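Local coordinates for exported protein (Bacteroides fragilis, PDB 4JX0), which is of unknown function but binds magnesium and probably joins an N-terminal BT_3987-like domain to a C-terminal F5/F8 type C (discoidin-like) beta sandwich, at residues 177-183 with 284-290; 188-194 with 315-320; 259-265 with 292-298. One frame throughout, in Å; residues are numbered along the deposited sequence.

Overall arrangement
All three contacts lie in the C-terminal beta sandwich, their centres about 14 to 15 Å from one another. Contact 1 adds the short strand 179-180 to strand 283-294 in one sheet, and contact 3 pairs strands 255-263 and 296-304 in the facing sheet. These two meet in the core, where Ile179 CD1 lies 3.7 Å from Val260 CB and Phe288 packs on Val262. Contact 2, about 5 Å from contact 1 at the nearest atoms, sets strand 190-191 against the C-terminal strand 312-319. It holds Glu315, a magnesium ligand; the side chain of Ala284 in contact 1 is about 14 Å from a bound magnesium ion, and contact 3 lies away from the site.

Contact 1: residues 177-183 with 284-290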
# COMPACT_ATOMS: atom_id res chain seq x y z
N ASP A 177 -6.20 13.13 5.19
CA ASP A 177 -7.38 12.91 4.34
C ASP A 177 -7.83 14.31 4.01
O ASP A 177 -8.85 14.77 4.54
CB ASP A 177 -8.44 12.06 5.06
CG ASP A 177 -9.77 11.89 4.36
OD1 ASP A 177 -9.80 12.01 3.11
OD2 ASP A 177 -10.80 11.66 5.06
N ASN A 178 -7.01 15.02 3.22
CA ASN A 178 -7.25 16.42 2.88
C ASN A 178 -7.36 16.66 1.38
O ASN A 178 -7.19 17.79 0.97
CB ASN A 178 -6.14 17.29 3.46
CG ASN A 178 -6.48 18.75 3.51
OD1 ASN A 178 -7.56 19.13 3.94
ND2 ASN A 178 -5.59 19.60 3.01
N ILE A 179 -7.69 15.63 0.57
CA ILE A 179 -7.86 15.80 -0.87
C ILE A 179 -9.27 15.35 -1.24
O ILE A 179 -9.63 14.20 -1.00
CB ILE A 179 -6.76 15.05 -1.67
CG1 ILE A 179 -5.35 15.66 -1.42
CG2 ILE A 179 -7.08 15.02 -3.16
CD1 ILE A 179 -5.09 17.05 -1.95
N ASP A 180 -10.06 16.27 -1.83
CA ASP A 180 -11.42 15.99 -2.29
C ASP A 180 -11.36 15.60 -3.77
O ASP A 180 -10.83 16.36 -4.60
CB ASP A 180 -12.33 17.20 -2.06
CG ASP A 180 -13.76 16.97 -2.49
OD1 ASP A 180 -14.45 16.15 -1.83
OD2 ASP A 180 -14.18 17.57 -3.48
N SER A 181 -11.91 14.42 -4.10
CA SER A 181 -11.90 13.85 -5.45
C SER A 181 -13.28 13.96 -6.16
O SER A 181 -13.53 13.23 -7.13
CB SER A 181 -11.50 12.39 -5.36
OG SER A 181 -10.36 12.21 -4.53
N SER A 182 -14.14 14.90 -5.73
CA SER A 182 -15.45 15.09 -6.34
C SER A 182 -15.35 15.67 -7.76
O SER A 182 -16.32 15.57 -8.51
CB SER A 182 -16.30 16.03 -5.50
OG SER A 182 -15.84 17.37 -5.62
N ASN A 183 -14.23 16.34 -8.09
CA ASN A 183 -14.00 16.97 -9.39
C ASN A 183 -14.94 18.17 -9.63
O ASN A 183 -15.06 18.64 -10.77
CB ASN A 183 -14.12 15.96 -10.53
CG ASN A 183 -13.27 16.31 -11.71
OD1 ASN A 183 -12.06 16.49 -11.58
ND2 ASN A 183 -13.87 16.44 -12.89
N ALA A 284 -9.42 18.20 -14.70
CA ALA A 284 -9.32 17.57 -13.39
C ALA A 284 -9.22 18.66 -12.33
O ALA A 284 -8.32 19.49 -12.42
CB ALA A 284 -8.10 16.66 -13.33
N TYR A 285 -10.15 18.69 -11.36
CA TYR A 285 -10.14 19.67 -10.27
C TYR A 285 -9.72 18.97 -9.00
O TYR A 285 -10.46 18.13 -8.50
CB TYR A 285 -11.53 20.32 -10.08
CG TYR A 285 -11.88 21.32 -11.15
CD1 TYR A 285 -11.35 22.61 -11.14
CD2 TYR A 285 -12.80 21.01 -12.15
CE1 TYR A 285 -11.70 23.55 -12.10
CE2 TYR A 285 -13.17 21.95 -13.11
CZ TYR A 285 -12.62 23.22 -13.08
OH TYR A 285 -12.94 24.09 -14.08
N ILE A 286 -8.50 19.27 -8.52
CA ILE A 286 -7.95 18.67 -7.29
C ILE A 286 -8.17 19.70 -6.20
O ILE A 286 -7.63 20.80 -6.33
CB ILE A 286 -6.46 18.30 -7.48
CG1 ILE A 286 -6.29 17.44 -8.76
CG2 ILE A 286 -5.91 17.60 -6.23
CD1 ILE A 286 -4.93 17.12 -9.12
N SER A 287 -8.98 19.40 -5.16
CA SER A 287 -9.30 20.37 -4.11
C SER A 287 -8.84 19.93 -2.74
O SER A 287 -9.02 18.78 -2.37
CB SER A 287 -10.81 20.61 -4.03
OG SER A 287 -11.32 21.21 -5.20
N PHE A 288 -8.33 20.89 -1.95
CA PHE A 288 -7.96 20.65 -0.57
C PHE A 288 -9.22 20.80 0.28
O PHE A 288 -9.90 21.83 0.17
CB PHE A 288 -6.88 21.64 -0.10
CG PHE A 288 -5.51 21.41 -0.69
CD1 PHE A 288 -4.77 20.30 -0.35
CD2 PHE A 288 -4.92 22.37 -1.49
CE1 PHE A 288 -3.48 20.10 -0.86
CE2 PHE A 288 -3.63 22.18 -2.00
CZ PHE A 288 -2.92 21.04 -1.68
N LYS A 289 -9.54 19.79 1.12
CA LYS A 289 -10.71 19.85 2.02
C LYS A 289 -10.60 21.04 2.96
O LYS A 289 -11.57 21.77 3.17
CB LYS A 289 -10.86 18.55 2.81
CG LYS A 289 -11.36 17.40 1.96
CD LYS A 289 -11.29 16.07 2.67
CE LYS A 289 -12.14 15.04 1.97
NZ LYS A 289 -11.90 13.67 2.46
N LYS A 290 -9.38 21.27 3.47
CA LYS A 290 -9.00 22.41 4.29
C LYS A 290 -7.90 23.14 3.54
O LYS A 290 -6.85 22.53 3.33
CB LYS A 290 -8.52 21.91 5.67
CG LYS A 290 -8.12 23.03 6.62
CD LYS A 290 -7.90 22.53 8.04
CE LYS A 290 -7.65 23.69 8.98
NZ LYS A 290 -7.56 23.24 10.40
O HOH W 1 -12.33 17.67 -6.63
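Asn178 meets the corner that the chain turns at Lys289 and Lys290 with its whole amide. Its OD1 accepts the backbone N-H of Lys290 (OD1 to N 2.8 Å), while its ND2 donates to Lys290 O in the carbonyl plane, on a lone pair, at 3.2 Å. With CG anti to the backbone N (chi1 -164°), the amide pairs with both backbone polar groups of Lys290 as a peptide group would, being donor and acceptor in one. Asn183 uses its amide oxygen in a like way, OD1 taking the N-H of Tyr285 at 2.9 Å; asparagine also tolerates the positive phi found here.

Backbone bonds form an antiparallel pairing around Ile179 and Phe288: Asp180 N reaches Ser287 O at 2.8 Å, and Lys289 N donates to Asn178 O. After Asp180 the first segment loops out through Ser181 and Ser182 and returns at Asn183; a water fills in between, donating to Asp180 O and Tyr285 O and accepting from Asn183 N.

One salt bridge lies on the exposed side. The extended chain of Lys289 brings NZ to 2.8 Å from Asp177 OD1, approaching from above the carboxylate plane.

The apolar packing is on the face of Ile179 and Phe288: Ile179 CD1 rests 3.6 Å from Phe288 CE1, and its CG2 meets Ile286 CG2. This face packs on Phe275 of strand 269-276 and on Val260 and Val262 of strand 255-263, while strand 235-244 pairs with the far edge of 284-290.

Contact 2: residues 188-194 with 315-320; sequences GKGFNKE and EVTAFR. With MG (magnesium ion), chain D.
Asn192 ND2 is gripped by two acceptors: it donates to Val316 O at 2.8 Å, in its own amide plane, and to Glu315 OE2 at 2.9 Å, coming from above the carboxylate plane. The contact is a short antiparallel pairing in the C-terminal beta sandwich, whose last strand carries part of a magnesium site. Glu315 OE1 binds the magnesium ion at 2.4 Å, along with a water, Asp211 OD1 and the backbone oxygens of Ser208, Asn213 and Asn314. Asn192 is therefore a second-shell residue, holding the carboxylate oxygen that does not bind the metal; a neutral amide can probably donate here without adding a charge beside the ion.

Phe191 and Ala318 exchange both backbone bonds, and Lys189 and Arg320 form a second such pair at the C-terminus. Between them Gly190, without a side chain, lets the Phe319 ring come close, CD2 lying 3.7 Å from Gly190 N.

On the opposite side the Phe191 ring is sandwiched. Its chi1 of 75° sets CG between the backbone N and carbonyl carbon, folding the ring over Ala318. Arg320 covers one face in a cation-pi contact, its guanidinium turned 44° from the ring plane. Glu194 OE2 meets the guanidinium edge in a salt bridge, 2.6 Å from Arg320 NH2, though the hydrogen bond is weak and bent. Over the opposite face of Phe191 lies the methyl of Ala318, CB 4.0 Å from the ring centroid.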
# COMPACT_ATOMS: atom_id res chain seq x y z
N GLY A 188 -12.61 29.69 -6.32
CA GLY A 188 -11.52 30.48 -5.77
C GLY A 188 -11.03 31.44 -6.83
O GLY A 188 -11.70 31.56 -7.87
N LYS A 189 -9.87 32.08 -6.63
CA LYS A 189 -9.33 32.99 -7.64
C LYS A 189 -8.14 32.31 -8.31
O LYS A 189 -7.14 32.03 -7.66
CB LYS A 189 -8.99 34.40 -7.10
CG LYS A 189 -8.71 34.55 -5.62
CD LYS A 189 -8.69 36.01 -5.21
CE LYS A 189 -7.99 36.27 -3.89
NZ LYS A 189 -8.71 35.68 -2.74
N GLY A 190 -8.29 32.01 -9.60
CA GLY A 190 -7.29 31.29 -10.38
C GLY A 190 -6.09 32.09 -10.82
O GLY A 190 -6.19 33.30 -11.04
N PHE A 191 -4.95 31.41 -10.99
CA PHE A 191 -3.69 32.04 -11.40
C PHE A 191 -2.63 31.01 -11.78
O PHE A 191 -2.69 29.88 -11.28
CB PHE A 191 -3.15 32.92 -10.24
CG PHE A 191 -2.52 32.16 -9.09
CD1 PHE A 191 -3.29 31.68 -8.05
CD2 PHE A 191 -1.15 31.92 -9.06
CE1 PHE A 191 -2.70 30.98 -6.99
CE2 PHE A 191 -0.56 31.22 -8.01
CZ PHE A 191 -1.34 30.77 -6.98
N ASN A 192 -1.66 31.40 -12.64
CA ASN A 192 -0.51 30.54 -12.99
C ASN A 192 0.67 31.27 -13.68
O ASN A 192 1.65 30.59 -13.99
CB ASN A 192 -0.95 29.36 -13.88
CG ASN A 192 -1.50 29.70 -15.23
OD1 ASN A 192 -1.39 30.83 -15.73
ND2 ASN A 192 -2.09 28.70 -15.88
N LYS A 193 0.62 32.61 -13.88
CA LYS A 193 1.70 33.35 -14.53
C LYS A 193 2.96 33.33 -13.69
O LYS A 193 4.07 33.15 -14.21
CB LYS A 193 1.28 34.81 -14.79
CG LYS A 193 2.31 35.58 -15.63
CD LYS A 193 1.86 37.00 -15.98
CE LYS A 193 2.88 37.70 -16.85
NZ LYS A 193 2.43 39.06 -17.25
N GLU A 194 2.79 33.54 -12.39
CA GLU A 194 3.88 33.59 -11.41
C GLU A 194 4.38 32.19 -10.96
O GLU A 194 5.40 32.12 -10.28
CB GLU A 194 3.44 34.40 -10.18
CG GLU A 194 2.28 33.80 -9.37
CD GLU A 194 0.99 34.59 -9.47
OE1 GLU A 194 0.37 34.58 -10.56
OE2 GLU A 194 0.61 35.22 -8.46
N GLU A 315 -2.28 22.14 -18.96
CA GLU A 315 -2.31 23.45 -18.30
C GLU A 315 -2.53 23.23 -16.81
O GLU A 315 -3.30 22.35 -16.44
CB GLU A 315 -3.43 24.31 -18.92
CG GLU A 315 -3.50 25.74 -18.43
CD GLU A 315 -2.52 26.73 -19.01
OE1 GLU A 315 -1.65 26.33 -19.83
OE2 GLU A 315 -2.62 27.92 -18.64
N VAL A 316 -1.86 24.02 -15.94
CA VAL A 316 -2.00 23.95 -14.48
C VAL A 316 -2.46 25.31 -13.99
O VAL A 316 -1.84 26.32 -14.34
CB VAL A 316 -0.69 23.51 -13.78
CG1 VAL A 316 -0.86 23.48 -12.27
CG2 VAL A 316 -0.22 22.15 -14.29
N THR A 317 -3.55 25.34 -13.19
CA THR A 317 -4.10 26.58 -12.61
C THR A 317 -4.30 26.37 -11.13
O THR A 317 -4.94 25.40 -10.75
CB THR A 317 -5.43 26.94 -13.30
OG1 THR A 317 -5.30 26.80 -14.72
CG2 THR A 317 -5.91 28.34 -12.95
N ALA A 318 -3.73 27.24 -10.28
CA ALA A 318 -3.88 27.17 -8.82
C ALA A 318 -4.97 28.16 -8.38
O ALA A 318 -5.23 29.11 -9.10
CB ALA A 318 -2.56 27.50 -8.15
N PHE A 319 -5.60 27.93 -7.21
CA PHE A 319 -6.68 28.79 -6.70
C PHE A 319 -6.43 29.26 -5.26
O PHE A 319 -6.18 28.42 -4.41
CB PHE A 319 -8.02 28.03 -6.75
CG PHE A 319 -8.46 27.71 -8.15
CD1 PHE A 319 -7.97 26.60 -8.81
CD2 PHE A 319 -9.36 28.52 -8.82
CE1 PHE A 319 -8.35 26.32 -10.12
CE2 PHE A 319 -9.76 28.23 -10.12
CZ PHE A 319 -9.24 27.12 -10.76
N ARG A 320 -6.62 30.59 -4.98
CA ARG A 320 -6.47 31.18 -3.64
C ARG A 320 -7.82 31.55 -3.02
O ARG A 320 -8.76 31.91 -3.76
CB ARG A 320 -5.61 32.45 -3.65
CG ARG A 320 -4.38 32.38 -4.49
CD ARG A 320 -3.47 33.58 -4.27
NE ARG A 320 -2.93 34.08 -5.54
CZ ARG A 320 -1.80 34.78 -5.68
NH1 ARG A 320 -1.05 35.07 -4.63
NH2 ARG A 320 -1.42 35.18 -6.89
OXT ARG A 320 -7.90 31.62 -1.77
MG MG D . -1.12 24.88 -21.64
O HOH W 2 -0.50 23.59 -23.28

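Contact 3: residues 259-265 with 292-298; sequences RVMVETP and VECTKVR
The carboxylate of Glu263 is the flat group that reaches across to the other segment, and a single oxygen, OE1, makes its closest contacts there. Thr295 OG1 lies 2.9 Å from OE1 and also within reach of Glu263 O. The aliphatic chain of Lys296 runs alongside, pointing the same way, with CD 3.5 Å from Glu263 OE1; its ammonium group closes only a long salt bridge. Glu263 can meet both because CG is anti to the backbone N (chi1 -164°) and the chain is extended beyond it. The guanidinium of Arg298, on the same face of the sheet, is engaged by Trp269 and Tyr227 through cation-pi contacts, and its NE donates to Thr229.

The antiparallel register rests on Met261, a selenomethionine here, and Arg298, which exchange two hydrogen bonds of 2.9 Å, Met261 N to Arg298 O and Arg298 N to Met261 O. A further backbone bond runs from Glu263 N to Lys296 O. At Thr295 the second segment turns a corner, yet its N-H still finds Glu263 O, so that one carbonyl ties the turn to the strand end.

Val260, Val262 and Val297, beta-branched and so suited to extended strands, make the opposite face; Cys294 and Val292 join their packing. Val260 CG1 meets Val297 CG1 at 3.8 Å. Before the corner, Cys294 CB and Val292 CG2 both touch Val262 CG1, the latter at 4.0 Å, and Phe288 and Phe241 belong to the same core. Residues 292-294 thus lie in one sheet and 296-298 in the other, their chain crossing between them at Thr295, a corner characteristic of a beta sandwich and consistent with the discoidin-like fold of this domain.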
# COMPACT_ATOMS: atom_id res chain seq x y z
N ARG A 259 -1.00 11.14 -6.03
CA ARG A 259 -0.65 11.44 -4.64
C ARG A 259 -0.25 12.91 -4.57
O ARG A 259 0.61 13.32 -5.35
CB ARG A 259 0.51 10.54 -4.25
CG ARG A 259 0.92 10.55 -2.77
CD ARG A 259 2.31 9.96 -2.63
NE ARG A 259 2.39 8.66 -3.31
CZ ARG A 259 3.44 8.19 -3.98
NH1 ARG A 259 4.56 8.90 -4.08
NH2 ARG A 259 3.39 6.99 -4.56
N VAL A 260 -0.87 13.71 -3.68
CA VAL A 260 -0.58 15.14 -3.58
C VAL A 260 0.34 15.42 -2.37
O VAL A 260 -0.13 15.44 -1.23
CB VAL A 260 -1.90 15.97 -3.50
CG1 VAL A 260 -1.61 17.47 -3.55
CG2 VAL A 260 -2.86 15.58 -4.62
N MSE A 261 1.64 15.69 -2.65
CA MSE A 261 2.63 16.06 -1.62
C MSE A 261 2.65 17.57 -1.48
O MSE A 261 2.58 18.26 -2.50
CB MSE A 261 4.04 15.60 -2.01
CG MSE A 261 4.15 14.14 -2.38
SE MSE A 261 3.62 12.93 -0.97
CE MSE A 261 4.97 13.36 0.34
N VAL A 262 2.79 18.09 -0.27
CA VAL A 262 2.80 19.54 -0.04
C VAL A 262 4.00 19.93 0.80
O VAL A 262 4.14 19.39 1.89
CB VAL A 262 1.48 19.97 0.64
CG1 VAL A 262 1.49 21.46 0.94
CG2 VAL A 262 0.28 19.60 -0.21
N GLU A 263 4.83 20.88 0.31
CA GLU A 263 5.97 21.39 1.06
C GLU A 263 5.48 22.50 1.94
O GLU A 263 5.06 23.55 1.44
CB GLU A 263 7.12 21.89 0.17
CG GLU A 263 8.42 22.06 0.95
CD GLU A 263 9.57 22.70 0.20
OE1 GLU A 263 9.36 23.76 -0.43
OE2 GLU A 263 10.70 22.17 0.28
N THR A 264 5.56 22.28 3.24
CA THR A 264 5.11 23.23 4.25
C THR A 264 6.12 24.40 4.38
O THR A 264 7.23 24.33 3.84
CB THR A 264 4.92 22.47 5.57
OG1 THR A 264 6.16 21.84 5.90
CG2 THR A 264 3.81 21.42 5.48
N PRO A 265 5.78 25.48 5.11
CA PRO A 265 6.73 26.60 5.25
C PRO A 265 8.06 26.22 5.94
O PRO A 265 9.07 26.87 5.65
CB PRO A 265 5.96 27.62 6.09
CG PRO A 265 4.51 27.29 5.86
CD PRO A 265 4.51 25.79 5.81
N VAL A 292 -4.49 24.96 2.51
CA VAL A 292 -3.18 24.76 3.13
C VAL A 292 -2.16 25.81 2.70
O VAL A 292 -2.01 26.08 1.50
CB VAL A 292 -2.64 23.32 2.85
CG1 VAL A 292 -2.74 22.93 1.38
CG2 VAL A 292 -1.22 23.13 3.36
N GLU A 293 -1.41 26.37 3.68
CA GLU A 293 -0.31 27.30 3.40
C GLU A 293 0.88 26.48 2.95
O GLU A 293 1.30 25.57 3.67
CB GLU A 293 0.06 28.17 4.63
CG GLU A 293 -0.56 29.55 4.63
CD GLU A 293 0.25 30.60 5.37
OE1 GLU A 293 0.88 30.27 6.40
OE2 GLU A 293 0.26 31.77 4.90
N CYS A 294 1.40 26.77 1.75
CA CYS A 294 2.51 26.00 1.21
C CYS A 294 3.36 26.84 0.26
O CYS A 294 2.92 27.87 -0.25
CB CYS A 294 1.99 24.75 0.51
SG CYS A 294 0.80 25.07 -0.83
N THR A 295 4.58 26.35 0.03
CA THR A 295 5.57 26.95 -0.86
C THR A 295 5.58 26.19 -2.19
O THR A 295 5.74 26.81 -3.24
CB THR A 295 6.94 26.94 -0.19
OG1 THR A 295 7.23 25.62 0.29
CG2 THR A 295 7.02 27.92 0.95
N LYS A 296 5.44 24.84 -2.13
CA LYS A 296 5.41 23.97 -3.30
C LYS A 296 4.38 22.84 -3.13
O LYS A 296 4.07 22.45 -2.00
CB LYS A 296 6.78 23.33 -3.56
CG LYS A 296 7.97 24.26 -3.65
CD LYS A 296 9.24 23.47 -3.89
CE LYS A 296 10.49 24.32 -3.81
NZ LYS A 296 11.70 23.49 -3.60
N VAL A 297 3.92 22.28 -4.25
CA VAL A 297 3.01 21.13 -4.30
C VAL A 297 3.57 20.19 -5.37
O VAL A 297 3.94 20.67 -6.44
CB VAL A 297 1.54 21.53 -4.57
CG1 VAL A 297 0.64 20.30 -4.67
CG2 VAL A 297 1.03 22.47 -3.49
N ARG A 298 3.66 18.88 -5.09
CA ARG A 298 4.23 17.90 -6.01
C ARG A 298 3.26 16.75 -6.23
O ARG A 298 2.85 16.08 -5.27
CB ARG A 298 5.58 17.36 -5.48
CG ARG A 298 6.29 16.33 -6.36
CD ARG A 298 7.61 15.90 -5.75
NE ARG A 298 8.60 16.97 -5.82
CZ ARG A 298 9.83 16.90 -5.31
NH1 ARG A 298 10.25 15.80 -4.69
NH2 ARG A 298 10.66 17.94 -5.43